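Local coordinates for protein pumilio homology domain family member 4 (Saccharomyces cerevisiae, PDB 3BWT) that binds single-stranded mRNA through a curved array of Pumilio repeats, which form the RNA-binding domain described here, at residues A[13-18]-A[44-49]; A[30-35]-A[65-70]; A[75-80]-A[110-115]. All coordinates share one frame; numbering follows the deposited sequence.

Contact 1 (A[13-18]-A[44-49])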
ATOM      1  N   GLY A  13     -10.993 -29.908  28.857  1.00 25.54           N
ATOM      2  CA  GLY A  13     -10.369 -29.530  30.113  1.00 25.98           C
ATOM      3  C   GLY A  13      -8.863 -29.417  29.994  1.00 26.99           C
ATOM      4  O   GLY A  13      -8.181 -29.090  30.961  1.00 28.54           O
ATOM      5  N   SER A  14      -8.343 -29.671  28.798  1.00 26.15           N
ATOM      6  CA  SER A  14      -6.905 -29.634  28.569  1.00 27.87           C
ATOM      7  C   SER A  14      -6.592 -29.048  27.200  1.00 28.87           C
ATOM      8  O   SER A  14      -5.464 -29.132  26.717  1.00 29.38           O
ATOM      9  CB  SER A  14      -6.322 -31.041  28.685  1.00 32.47           C
ATOM     10  OG  SER A  14      -6.923 -31.743  29.761  1.00 52.61           O
ATOM     11  N   ILE A  15      -7.600 -28.441  26.587  1.00 28.23           N
ATOM     12  CA  ILE A  15      -7.471 -27.878  25.246  1.00 26.55           C
ATOM     13  C   ILE A  15      -6.377 -26.816  25.145  1.00 28.12           C
ATOM     14  O   ILE A  15      -5.619 -26.783  24.170  1.00 26.62           O
ATOM     15  CB  ILE A  15      -8.828 -27.334  24.721  1.00 25.70           C
ATOM     16  CG1 ILE A  15      -9.707 -28.505  24.256  1.00 23.21           C
ATOM     17  CG2 ILE A  15      -8.604 -26.336  23.589  1.00 19.21           C
ATOM     18  CD1 ILE A  15     -11.160 -28.171  24.057  1.00 21.19           C
ATOM     19  N   HIS A  16      -6.278 -25.958  26.152  1.00 27.34           N
ATOM     20  CA  HIS A  16      -5.286 -24.890  26.097  1.00 25.43           C
ATOM     21  C   HIS A  16      -3.881 -25.455  26.005  1.00 27.68           C
ATOM     22  O   HIS A  16      -3.027 -24.891  25.326  1.00 32.49           O
ATOM     23  CB  HIS A  16      -5.395 -23.971  27.308  1.00 26.22           C
ATOM     24  CG  HIS A  16      -4.257 -23.009  27.435  1.00 27.34           C
ATOM     25  ND1 HIS A  16      -3.164 -23.253  28.238  1.00 41.75           N
ATOM     26  CD2 HIS A  16      -4.037 -21.806  26.853  1.00 30.19           C
ATOM     27  CE1 HIS A  16      -2.321 -22.239  28.150  1.00 33.07           C
ATOM     28  NE2 HIS A  16      -2.828 -21.347  27.317  1.00 32.73           N
ATOM     29  N   SER A  17      -3.638 -26.569  26.689  1.00 26.84           N
ATOM     30  CA  SER A  17      -2.302 -27.146  26.699  1.00 27.51           C
ATOM     31  C   SER A  17      -1.878 -27.568  25.291  1.00 32.93           C
ATOM     32  O   SER A  17      -0.692 -27.668  24.993  1.00 38.96           O
ATOM     33  CB  SER A  17      -2.228 -28.330  27.658  1.00 25.00           C
ATOM     34  OG  SER A  17      -2.700 -29.508  27.034  1.00 32.94           O
ATOM     35  N   LEU A  18      -2.852 -27.808  24.420  1.00 31.56           N
ATOM     36  CA  LEU A  18      -2.563 -28.201  23.048  1.00 27.43           C
ATOM     37  C   LEU A  18      -2.192 -27.002  22.187  1.00 29.91           C
ATOM     38  O   LEU A  18      -1.646 -27.163  21.094  1.00 32.99           O
ATOM     39  CB  LEU A  18      -3.781 -28.878  22.429  1.00 27.23           C
ATOM     40  CG  LEU A  18      -4.244 -30.225  22.972  1.00 30.12           C
ATOM     41  CD1 LEU A  18      -5.439 -30.708  22.158  1.00 27.53           C
ATOM     42  CD2 LEU A  18      -3.111 -31.237  22.929  1.00 32.14           C
ATOM     43  N   PHE A  44     -13.540 -22.324  22.297  1.00 19.89           N
ATOM     44  CA  PHE A  44     -13.808 -20.967  22.754  1.00 20.45           C
ATOM     45  C   PHE A  44     -13.751 -20.889  24.278  1.00 20.14           C
ATOM     46  O   PHE A  44     -13.105 -20.004  24.841  1.00 22.70           O
ATOM     47  CB  PHE A  44     -15.174 -20.482  22.244  1.00 20.06           C
ATOM     48  CG  PHE A  44     -15.673 -19.225  22.916  1.00 21.47           C
ATOM     49  CD1 PHE A  44     -15.286 -17.970  22.458  1.00 20.48           C
ATOM     50  CD2 PHE A  44     -16.545 -19.297  23.998  1.00 19.65           C
ATOM     51  CE1 PHE A  44     -15.758 -16.814  23.071  1.00 20.05           C
ATOM     52  CE2 PHE A  44     -17.014 -18.143  24.610  1.00 17.87           C
ATOM     53  CZ  PHE A  44     -16.621 -16.906  24.148  1.00 17.51           C
ATOM     54  N   GLU A  45     -14.417 -21.813  24.951  1.00 18.93           N
ATOM     55  CA  GLU A  45     -14.455 -21.765  26.408  1.00 19.99           C
ATOM     56  C   GLU A  45     -13.079 -21.935  27.054  1.00 19.43           C
ATOM     57  O   GLU A  45     -12.790 -21.312  28.072  1.00 19.18           O
ATOM     58  CB  GLU A  45     -15.445 -22.785  26.973  1.00 17.08           C
ATOM     59  CG  GLU A  45     -16.869 -22.507  26.601  1.00 18.32           C
ATOM     60  CD  GLU A  45     -17.388 -21.168  27.119  1.00 21.31           C
ATOM     61  OE1 GLU A  45     -16.712 -20.542  27.965  1.00 17.98           O
ATOM     62  OE2 GLU A  45     -18.490 -20.751  26.677  1.00 20.71           O
ATOM     63  N   GLU A  46     -12.232 -22.774  26.468  1.00 19.85           N
ATOM     64  CA  GLU A  46     -10.928 -23.053  27.067  1.00 19.96           C
ATOM     65  C   GLU A  46      -9.789 -22.136  26.614  1.00 19.29           C
ATOM     66  O   GLU A  46      -8.707 -22.179  27.195  1.00 22.04           O
ATOM     67  CB  GLU A  46     -10.539 -24.523  26.881  1.00 20.62           C
ATOM     68  CG  GLU A  46     -11.422 -25.465  27.673  1.00 24.14           C
ATOM     69  CD  GLU A  46     -10.813 -26.824  27.850  1.00 24.32           C
ATOM     70  OE1 GLU A  46      -9.665 -26.889  28.327  1.00 26.91           O
ATOM     71  OE2 GLU A  46     -11.483 -27.827  27.519  1.00 29.95           O
ATOM     72  N   THR A  47     -10.022 -21.307  25.596  1.00 18.07           N
ATOM     73  CA  THR A  47      -8.979 -20.400  25.124  1.00 18.10           C
ATOM     74  C   THR A  47      -9.345 -18.916  25.208  1.00 18.74           C
ATOM     75  O   THR A  47      -8.496 -18.065  25.000  1.00 18.64           O
ATOM     76  CB  THR A  47      -8.540 -20.704  23.678  1.00 17.13           C
ATOM     77  OG1 THR A  47      -9.496 -20.156  22.770  1.00 17.68           O
ATOM     78  CG2 THR A  47      -8.407 -22.192  23.440  1.00 17.57           C
ATOM     79  N   LYS A  48     -10.595 -18.597  25.515  1.00 18.86           N
ATOM     80  CA  LYS A  48     -11.005 -17.198  25.549  1.00 18.98           C
ATOM     81  C   LYS A  48     -10.150 -16.322  26.480  1.00 21.05           C
ATOM     82  O   LYS A  48      -9.851 -15.166  26.173  1.00 23.24           O
ATOM     83  CB  LYS A  48     -12.489 -17.070  25.894  1.00 19.39           C
ATOM     84  CG  LYS A  48     -12.860 -17.546  27.278  1.00 22.37           C
ATOM     85  CD  LYS A  48     -14.373 -17.591  27.455  1.00 23.58           C
ATOM     86  CE  LYS A  48     -14.755 -18.073  28.850  1.00 20.90           C
ATOM     87  NZ  LYS A  48     -16.220 -17.956  29.044  1.00 25.56           N
ATOM     88  N   ASP A  49      -9.744 -16.865  27.614  1.00 21.38           N
ATOM     89  CA  ASP A  49      -9.010 -16.063  28.572  1.00 22.22           C
ATOM     90  C   ASP A  49      -7.589 -15.775  28.114  1.00 25.67           C
ATOM     91  O   ASP A  49      -6.903 -14.909  28.658  1.00 23.55           O
ATOM     92  CB  ASP A  49      -9.006 -16.757  29.922  1.00 26.76           C
ATOM     93  CG  ASP A  49     -10.320 -16.609  30.638  1.00 36.93           C
ATOM     94  OD1 ASP A  49     -10.826 -15.466  30.700  1.00 39.12           O
ATOM     95  OD2 ASP A  49     -10.841 -17.630  31.135  1.00 51.12           O
TER

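Contact 2 (A[30-35]-A[65-70])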
ATOM      1  N   LYS A  30      -8.319 -28.672  12.794  1.00 25.01           N
ATOM      2  CA  LYS A  30      -8.987 -29.736  12.062  1.00 23.78           C
ATOM      3  C   LYS A  30     -10.384 -29.880  12.623  1.00 26.11           C
ATOM      4  O   LYS A  30     -11.372 -29.712  11.915  1.00 31.43           O
ATOM      5  CB  LYS A  30      -8.216 -31.052  12.213  1.00 28.92           C
ATOM      6  CG  LYS A  30      -8.668 -32.169  11.273  1.00 34.86           C
ATOM      7  CD  LYS A  30      -7.821 -33.433  11.454  1.00 40.10           C
ATOM      8  CE  LYS A  30      -8.011 -34.056  12.842  1.00 57.94           C
ATOM      9  NZ  LYS A  30      -7.171 -35.277  13.096  1.00 57.23           N
ATOM     10  N   GLN A  31     -10.447 -30.177  13.915  1.00 27.96           N
ATOM     11  CA  GLN A  31     -11.704 -30.305  14.637  1.00 28.32           C
ATOM     12  C   GLN A  31     -12.659 -29.137  14.388  1.00 29.20           C
ATOM     13  O   GLN A  31     -13.858 -29.332  14.209  1.00 31.56           O
ATOM     14  CB  GLN A  31     -11.420 -30.448  16.128  1.00 24.41           C
ATOM     15  CG  GLN A  31     -10.497 -31.597  16.434  1.00 24.81           C
ATOM     16  CD  GLN A  31     -10.900 -32.886  15.716  1.00 39.04           C
ATOM     17  OE1 GLN A  31     -12.040 -33.353  15.822  1.00 36.05           O
ATOM     18  NE2 GLN A  31      -9.955 -33.474  14.993  1.00 36.50           N
ATOM     19  N   LEU A  32     -12.128 -27.922  14.380  1.00 29.34           N
ATOM     20  CA  LEU A  32     -12.944 -26.755  14.081  1.00 30.81           C
ATOM     21  C   LEU A  32     -13.534 -26.862  12.676  1.00 38.60           C
ATOM     22  O   LEU A  32     -14.695 -26.511  12.441  1.00 37.04           O
ATOM     23  CB  LEU A  32     -12.108 -25.486  14.196  1.00 23.71           C
ATOM     24  CG  LEU A  32     -11.803 -24.965  15.595  1.00 20.22           C
ATOM     25  CD1 LEU A  32     -10.759 -23.862  15.519  1.00 19.02           C
ATOM     26  CD2 LEU A  32     -13.087 -24.467  16.239  1.00 21.08           C
ATOM     27  N   ASP A  33     -12.730 -27.367  11.748  1.00 32.63           N
ATOM     28  CA  ASP A  33     -13.132 -27.428  10.351  1.00 35.96           C
ATOM     29  C   ASP A  33     -14.221 -28.464  10.113  1.00 36.42           C
ATOM     30  O   ASP A  33     -14.971 -28.361   9.146  1.00 52.13           O
ATOM     31  CB  ASP A  33     -11.926 -27.714   9.447  1.00 34.94           C
ATOM     32  CG  ASP A  33     -12.196 -27.379   7.988  1.00 50.01           C
ATOM     33  OD1 ASP A  33     -12.465 -26.196   7.683  1.00 44.25           O
ATOM     34  OD2 ASP A  33     -12.134 -28.296   7.142  1.00 70.84           O
ATOM     35  N   ILE A  34     -14.324 -29.458  10.987  1.00 41.01           N
ATOM     36  CA  ILE A  34     -15.255 -30.554  10.719  1.00 44.52           C
ATOM     37  C   ILE A  34     -16.420 -30.762  11.697  1.00 34.09           C
ATOM     38  O   ILE A  34     -17.420 -31.370  11.319  1.00 42.66           O
ATOM     39  CB  ILE A  34     -14.516 -31.898  10.474  1.00 42.87           C
ATOM     40  CG1 ILE A  34     -13.953 -32.465  11.770  1.00 33.37           C
ATOM     41  CG2 ILE A  34     -13.407 -31.722   9.449  1.00 40.11           C
ATOM     42  CD1 ILE A  34     -13.017 -33.630  11.537  1.00 36.15           C
ATOM     43  N   LEU A  35     -16.320 -30.256  12.924  1.00 29.35           N
ATOM     44  CA  LEU A  35     -17.354 -30.553  13.929  1.00 31.63           C
ATOM     45  C   LEU A  35     -18.705 -29.816  13.792  1.00 37.73           C
ATOM     46  O   LEU A  35     -19.756 -30.467  13.814  1.00 48.61           O
ATOM     47  CB  LEU A  35     -16.802 -30.525  15.362  1.00 25.79           C
ATOM     48  CG  LEU A  35     -15.811 -31.680  15.583  1.00 41.34           C
ATOM     49  CD1 LEU A  35     -15.547 -31.948  17.057  1.00 32.33           C
ATOM     50  CD2 LEU A  35     -16.307 -32.953  14.896  1.00 31.69           C
ATOM     51  N   GLN A  65      -7.408 -17.657  14.344  1.00 20.93           N
ATOM     52  CA  GLN A  65      -7.917 -17.294  13.024  1.00 18.52           C
ATOM     53  C   GLN A  65      -9.000 -18.264  12.595  1.00 20.53           C
ATOM     54  O   GLN A  65     -10.036 -17.863  12.065  1.00 20.16           O
ATOM     55  CB  GLN A  65      -6.801 -17.322  11.987  1.00 17.55           C
ATOM     56  CG  GLN A  65      -5.812 -16.193  12.113  1.00 19.74           C
ATOM     57  CD  GLN A  65      -4.934 -16.069  10.902  1.00 19.17           C
ATOM     58  OE1 GLN A  65      -5.413 -15.812   9.800  1.00 25.91           O
ATOM     59  NE2 GLN A  65      -3.637 -16.241  11.093  1.00 22.90           N
ATOM     60  N   LYS A  66      -8.742 -19.549  12.814  1.00 18.90           N
ATOM     61  CA  LYS A  66      -9.685 -20.580  12.443  1.00 19.63           C
ATOM     62  C   LYS A  66     -10.898 -20.476  13.366  1.00 22.06           C
ATOM     63  O   LYS A  66     -12.045 -20.547  12.919  1.00 25.24           O
ATOM     64  CB  LYS A  66      -9.021 -21.949  12.540  1.00 19.83           C
ATOM     65  CG  LYS A  66      -9.865 -23.105  12.027  1.00 30.92           C
ATOM     66  CD  LYS A  66     -10.267 -22.914  10.571  1.00 38.49           C
ATOM     67  CE  LYS A  66     -11.333 -23.925  10.157  1.00 28.15           C
ATOM     68  NZ  LYS A  66     -12.213 -23.387   9.082  1.00 37.03           N
ATOM     69  N   LEU A  67     -10.628 -20.275  14.651  1.00 23.16           N
ATOM     70  CA  LEU A  67     -11.669 -20.134  15.664  1.00 21.35           C
ATOM     71  C   LEU A  67     -12.595 -18.983  15.333  1.00 20.38           C
ATOM     72  O   LEU A  67     -13.809 -19.104  15.448  1.00 20.45           O
ATOM     73  CB  LEU A  67     -11.051 -19.909  17.047  1.00 19.52           C
ATOM     74  CG  LEU A  67     -12.034 -19.983  18.212  1.00 19.31           C
ATOM     75  CD1 LEU A  67     -12.582 -21.384  18.356  1.00 18.86           C
ATOM     76  CD2 LEU A  67     -11.385 -19.536  19.498  1.00 18.73           C
ATOM     77  N   LEU A  68     -12.013 -17.863  14.918  1.00 21.05           N
ATOM     78  CA  LEU A  68     -12.797 -16.687  14.558  1.00 20.85           C
ATOM     79  C   LEU A  68     -13.820 -16.960  13.436  1.00 23.77           C
ATOM     80  O   LEU A  68     -14.944 -16.460  13.478  1.00 29.75           O
ATOM     81  CB  LEU A  68     -11.879 -15.516  14.201  1.00 18.26           C
ATOM     82  CG  LEU A  68     -11.146 -14.873  15.385  1.00 18.29           C
ATOM     83  CD1 LEU A  68      -9.880 -14.140  14.936  1.00 18.11           C
ATOM     84  CD2 LEU A  68     -12.062 -13.945  16.155  1.00 17.11           C
ATOM     85  N   GLU A  69     -13.443 -17.753  12.441  1.00 23.00           N
ATOM     86  CA  GLU A  69     -14.374 -18.061  11.361  1.00 28.91           C
ATOM     87  C   GLU A  69     -15.545 -18.889  11.865  1.00 26.78           C
ATOM     88  O   GLU A  69     -16.679 -18.691  11.447  1.00 36.31           O
ATOM     89  CB  GLU A  69     -13.680 -18.827  10.236  1.00 27.22           C
ATOM     90  CG  GLU A  69     -12.727 -18.001   9.395  1.00 25.55           C
ATOM     91  CD  GLU A  69     -11.764 -18.870   8.598  1.00 42.76           C
ATOM     92  OE1 GLU A  69     -12.156 -19.988   8.188  1.00 51.95           O
ATOM     93  OE2 GLU A  69     -10.610 -18.441   8.392  1.00 48.51           O
ATOM     94  N   GLU A  70     -15.262 -19.806  12.781  1.00 28.32           N
ATOM     95  CA  GLU A  70     -16.187 -20.897  13.074  1.00 32.54           C
ATOM     96  C   GLU A  70     -17.088 -20.632  14.277  1.00 32.58           C
ATOM     97  O   GLU A  70     -18.088 -21.326  14.484  1.00 28.28           O
ATOM     98  CB  GLU A  70     -15.403 -22.196  13.273  1.00 28.71           C
ATOM     99  CG  GLU A  70     -16.104 -23.405  12.692  1.00 44.22           C
ATOM    100  CD  GLU A  70     -16.304 -23.289  11.195  1.00 38.79           C
ATOM    101  OE1 GLU A  70     -15.330 -22.937  10.485  1.00 34.34           O
ATOM    102  OE2 GLU A  70     -17.434 -23.556  10.728  1.00 56.77           O
TER

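Contact 3 (A[75-80]-A[110-115])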
ATOM      1  N   GLN A  75     -19.903 -15.300  20.538  1.00 27.17           N
ATOM      2  CA  GLN A  75     -18.566 -15.678  20.961  1.00 19.03           C
ATOM      3  C   GLN A  75     -17.532 -14.736  20.364  1.00 19.10           C
ATOM      4  O   GLN A  75     -16.621 -14.276  21.056  1.00 19.10           O
ATOM      5  CB  GLN A  75     -18.280 -17.112  20.558  1.00 18.09           C
ATOM      6  CG  GLN A  75     -19.018 -18.133  21.381  1.00 17.75           C
ATOM      7  CD  GLN A  75     -19.113 -19.475  20.690  1.00 18.04           C
ATOM      8  OE1 GLN A  75     -19.186 -19.548  19.461  1.00 19.37           O
ATOM      9  NE2 GLN A  75     -19.122 -20.545  21.474  1.00 16.75           N
ATOM     10  N   ARG A  76     -17.690 -14.435  19.082  1.00 18.55           N
ATOM     11  CA  ARG A  76     -16.776 -13.538  18.405  1.00 19.32           C
ATOM     12  C   ARG A  76     -16.692 -12.200  19.120  1.00 23.59           C
ATOM     13  O   ARG A  76     -15.605 -11.627  19.261  1.00 26.88           O
ATOM     14  CB  ARG A  76     -17.196 -13.323  16.955  1.00 23.45           C
ATOM     15  CG  ARG A  76     -16.127 -12.630  16.129  1.00 22.73           C
ATOM     16  CD  ARG A  76     -16.457 -12.625  14.644  1.00 29.42           C
ATOM     17  NE  ARG A  76     -17.658 -11.845  14.378  1.00 30.86           N
ATOM     18  CZ  ARG A  76     -18.820 -12.368  14.009  1.00 30.59           C
ATOM     19  NH1 ARG A  76     -18.930 -13.679  13.840  1.00 33.43           N
ATOM     20  NH2 ARG A  76     -19.865 -11.576  13.803  1.00 32.70           N
ATOM     21  N   ILE A  77     -17.835 -11.700  19.574  1.00 20.76           N
ATOM     22  CA  ILE A  77     -17.872 -10.416  20.265  1.00 21.70           C
ATOM     23  C   ILE A  77     -17.111 -10.457  21.587  1.00 23.32           C
ATOM     24  O   ILE A  77     -16.551  -9.444  22.022  1.00 27.04           O
ATOM     25  CB  ILE A  77     -19.319  -9.929  20.474  1.00 22.07           C
ATOM     26  CG1 ILE A  77     -19.986  -9.750  19.109  1.00 30.42           C
ATOM     27  CG2 ILE A  77     -19.339  -8.611  21.214  1.00 20.01           C
ATOM     28  CD1 ILE A  77     -21.476  -9.612  19.154  1.00 27.07           C
ATOM     29  N   VAL A  78     -17.075 -11.629  22.214  1.00 19.81           N
ATOM     30  CA  VAL A  78     -16.350 -11.788  23.463  1.00 22.22           C
ATOM     31  C   VAL A  78     -14.850 -11.792  23.194  1.00 23.73           C
ATOM     32  O   VAL A  78     -14.078 -11.155  23.915  1.00 24.54           O
ATOM     33  CB  VAL A  78     -16.754 -13.079  24.214  1.00 22.23           C
ATOM     34  CG1 VAL A  78     -15.833 -13.315  25.417  1.00 17.53           C
ATOM     35  CG2 VAL A  78     -18.208 -13.012  24.644  1.00 17.16           C
ATOM     36  N   LEU A  79     -14.438 -12.516  22.159  1.00 20.29           N
ATOM     37  CA  LEU A  79     -13.035 -12.536  21.777  1.00 19.44           C
ATOM     38  C   LEU A  79     -12.571 -11.126  21.437  1.00 23.05           C
ATOM     39  O   LEU A  79     -11.448 -10.733  21.779  1.00 25.66           O
ATOM     40  CB  LEU A  79     -12.793 -13.479  20.599  1.00 18.36           C
ATOM     41  CG  LEU A  79     -13.052 -14.958  20.891  1.00 20.07           C
ATOM     42  CD1 LEU A  79     -12.518 -15.859  19.779  1.00 18.64           C
ATOM     43  CD2 LEU A  79     -12.458 -15.349  22.234  1.00 18.50           C
ATOM     44  N   THR A  80     -13.438 -10.360  20.780  1.00 21.28           N
ATOM     45  CA  THR A  80     -13.099  -8.985  20.425  1.00 24.08           C
ATOM     46  C   THR A  80     -12.948  -8.144  21.686  1.00 21.77           C
ATOM     47  O   THR A  80     -12.010  -7.360  21.801  1.00 21.44           O
ATOM     48  CB  THR A  80     -14.158  -8.301  19.496  1.00 27.73           C
ATOM     49  OG1 THR A  80     -14.404  -9.098  18.328  1.00 22.05           O
ATOM     50  CG2 THR A  80     -13.678  -6.919  19.064  1.00 18.83           C
ATOM     51  N   ASP A 110     -22.145  -4.004  13.958  1.00 39.74           N
ATOM     52  CA  ASP A 110     -21.607  -2.653  13.980  1.00 46.40           C
ATOM     53  C   ASP A 110     -21.075  -2.330  15.367  1.00 46.25           C
ATOM     54  O   ASP A 110     -20.250  -1.434  15.541  1.00 48.09           O
ATOM     55  CB  ASP A 110     -22.668  -1.639  13.556  1.00 47.46           C
ATOM     56  CG  ASP A 110     -22.967  -1.710  12.075  1.00 85.71           C
ATOM     57  OD1 ASP A 110     -22.189  -2.368  11.348  1.00 85.52           O
ATOM     58  OD2 ASP A 110     -23.966  -1.088  11.640  1.00 65.35           O
ATOM     59  N   GLU A 111     -21.558  -3.069  16.356  1.00 39.30           N
ATOM     60  CA  GLU A 111     -21.016  -2.976  17.702  1.00 45.17           C
ATOM     61  C   GLU A 111     -19.570  -3.467  17.690  1.00 43.39           C
ATOM     62  O   GLU A 111     -18.703  -2.925  18.381  1.00 38.43           O
ATOM     63  CB  GLU A 111     -21.861  -3.815  18.660  1.00 44.32           C
ATOM     64  CG  GLU A 111     -21.068  -4.519  19.750  1.00 33.98           C
ATOM     65  CD  GLU A 111     -21.954  -5.356  20.653  1.00 56.26           C
ATOM     66  OE1 GLU A 111     -22.935  -5.952  20.135  1.00 44.57           O
ATOM     67  OE2 GLU A 111     -21.671  -5.410  21.878  1.00 36.39           O
ATOM     68  N   GLU A 112     -19.333  -4.507  16.897  1.00 39.29           N
ATOM     69  CA  GLU A 112     -18.010  -5.077  16.715  1.00 34.16           C
ATOM     70  C   GLU A 112     -17.079  -4.080  16.053  1.00 33.37           C
ATOM     71  O   GLU A 112     -15.884  -4.048  16.353  1.00 27.70           O
ATOM     72  CB  GLU A 112     -18.094  -6.317  15.830  1.00 35.16           C
ATOM     73  CG  GLU A 112     -18.355  -7.610  16.565  1.00 33.04           C
ATOM     74  CD  GLU A 112     -18.629  -8.756  15.610  1.00 36.94           C
ATOM     75  OE1 GLU A 112     -19.634  -8.700  14.866  1.00 28.76           O
ATOM     76  OE2 GLU A 112     -17.838  -9.716  15.608  1.00 42.03           O
ATOM     77  N   ALA A 113     -17.622  -3.289  15.131  1.00 31.65           N
ATOM     78  CA  ALA A 113     -16.818  -2.321  14.392  1.00 26.44           C
ATOM     79  C   ALA A 113     -16.495  -1.136  15.273  1.00 30.73           C
ATOM     80  O   ALA A 113     -15.394  -0.586  15.211  1.00 35.02           O
ATOM     81  CB  ALA A 113     -17.531  -1.867  13.139  1.00 26.54           C
ATOM     82  N   GLN A 114     -17.454  -0.741  16.098  1.00 30.71           N
ATOM     83  CA  GLN A 114     -17.223   0.365  17.011  1.00 31.07           C
ATOM     84  C   GLN A 114     -16.159   0.016  18.039  1.00 26.55           C
ATOM     85  O   GLN A 114     -15.312   0.844  18.358  1.00 32.52           O
ATOM     86  CB  GLN A 114     -18.520   0.815  17.682  1.00 34.97           C
ATOM     87  CG  GLN A 114     -19.306   1.790  16.830  1.00 39.49           C
ATOM     88  CD  GLN A 114     -18.398   2.785  16.125  1.00 55.55           C
ATOM     89  OE1 GLN A 114     -18.440   2.914  14.899  1.00 57.00           O
ATOM     90  NE2 GLN A 114     -17.562   3.485  16.896  1.00 38.91           N
ATOM     91  N   ILE A 115     -16.187  -1.213  18.541  1.00 22.17           N
ATOM     92  CA  ILE A 115     -15.146  -1.681  19.452  1.00 25.16           C
ATOM     93  C   ILE A 115     -13.761  -1.669  18.792  1.00 24.43           C
ATOM     94  O   ILE A 115     -12.756  -1.356  19.436  1.00 20.49           O
ATOM     95  CB  ILE A 115     -15.456  -3.093  20.006  1.00 24.84           C
ATOM     96  CG1 ILE A 115     -16.618  -3.035  21.002  1.00 23.96           C
ATOM     97  CG2 ILE A 115     -14.224  -3.702  20.664  1.00 23.06           C
ATOM     98  CD1 ILE A 115     -17.091  -4.397  21.483  1.00 23.77           C
TER

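Contact 1 (A[13-18]-A[44-49])
Gly13, Ile15 and Glu46 carry the polar part of this contact. The Glu46 carboxylate accepts two backbone hydrogen bonds, one on each oxygen. Gly13 N donates to Glu46 OE2 at an N-H...O angle of 163°, on the syn side and somewhat out of the carboxylate plane; the modelled length of 2.5 Å is doubtful. Ile15 N donates to Glu46 OE1 at 3.1 Å and less straight, at 140°, from above that plane. The Glu46 side chain leaves its helix with CG anti to the carbonyl carbon (chi1 -68°) and then runs extended, which brings its acid group across to 13-18. The acid group lies close to the start of the short, weakly bonded helical turn at about 15-18, so nearby N-H groups would probably favour its charged form. Within 13-18, Ser17 OG donates to Ser14 O at 2.8 Å and ties the turn together.

The Ile15 side chain lies roughly perpendicular to that of Glu46, with CB and CD1 against the carboxylate end. The apolar pair is Ile15 CG2 and Thr47 CG2, 4.2 Å apart. Thr47 OG1 turns back to Ile43 O of its own helix. Beyond the segments, Ile15 packs on Leu28, Ala42 and Ile43. A side chain at one helix end thus clasps the backbone of 13-18, joining the start of Pumilio repeat 1 to the first residues of repeat 2, in the helical-repeat fold of the PUF family.

Contact 2 (A[30-35]-A[65-70])
Side-by-side helices of adjacent repeats meet here through Leu32 and Asp33 of Pumilio repeat 1 and Lys66, Leu67 and Glu70 of repeat 2. Helix 30-34 and helix 65-70 run nearly parallel, with their axes 16° apart. Leu32 is the apolar centre. Its CD1 lies 3.7 Å from Lys66 CG, and the two side chains run alongside one another, pointing opposite ways. The other branch, Leu32 CD2, meets Leu67 CD1 at 3.8 Å. Ile43 of helix 37-47 touches both leucines and extends this buried patch.

Stacking of like helices from repeat to repeat is what builds the alpha-solenoid of PUF proteins. At this step a salt-bridge network lies alongside the leucines. Lys66 starts with CG anti to its N and bends at chi2 (58°), which swings the chain over Leu32 toward Asp33. Lys66 NZ donates to Asp33 OD1 at 3.1 Å, on the lone pair facing away from the other oxygen. The same NZ makes a weak bond to Glu70 OE1 at 3.4 Å and a salt bridge to Glu69 OE1 at 3.5 Å, and the three acids would probably stabilise its charge. With an alanine in place of Lys66, Asp33, Glu69 and Glu70 would probably lose their shared positive charge and Leu32 part of its cover. One turn past Lys66, Glu70 CG rests 3.4 Å from Leu32 O.

Contact 3 (A[75-80]-A[110-115])
Arg76 and Glu112 join two neighbouring helices of the PUF alpha-solenoid. Segment 75-80 lies in Pumilio repeat 2 and segment 110-115 in repeat 3. The two short segments run almost parallel, 8° apart.

The tight part of the contact is polar at one end and apolar at the other. Arg76 bends at chi3 (64°), which turns its guanidinium toward Glu112. The resulting salt bridge has two bonds. Arg76 NH2 donates to Glu112 OE1 at 3.1 Å, nearly straight at 161°, on the syn lone pair and close to the guanidinium plane. Arg76 NE donates to Glu112 OE2, which lies at the guanidinium edge; the modelled length of 2.5 Å deserves little weight at this resolution. The two flat groups are moderately tilted against each other. Both ends have second partners: Thr73 OG1 also bonds to Arg76 NH2, and Thr109 OG1 and Lys108 N bond to Glu112 OE1. These bonds hold the buried pair in place. Beside it, Ile77 CG1 packs 3.7 Å from Glu112 CG, with the two side chains nearly square to each other. A turn further on, Thr80 CG2 meets Ile115 CG2 at 3.6 Å, methyl to methyl. Leu103 of helix 96-106 also touches Thr80.

On the solvent side, the exposed Glu111 only brushes Ile77 with its carboxylate oxygens. Its OE2 is 4.0 Å from Ile77 CG2, and its OE1 is 4.1 Å from Ile77 CD1. Glu111 has a long, weak ion pair with Lys81.

The buried Thr80 hydroxyl turns back into its own helix: Thr80 OG1 donates to Arg76 O at 3.0 Å, and Thr80 N bonds to the same oxygen from the opposite face of its plane.

All three contacts join helices at the N-terminal end of the domain. Contacts 2 and 3 each pair near-parallel helices of successive repeats. Along the chain, helix 22-34 of contact 2 is followed directly by helix 37-47 of contact 1, and helix 60-70 of contact 2 by helix 73-83 of contact 3. None is wholly buried. In contact 1 a carboxylate holds backbone N-H groups. Contact 2 has a charge network with exposed acids alongside buried leucines. Contact 3 buries its ion pair and has its exposed acid at the margin. Phe44 and Lys48 of contact 1 pack on Leu79 of contact 3, and Leu67 of contact 2 reaches both Thr47 and Leu79.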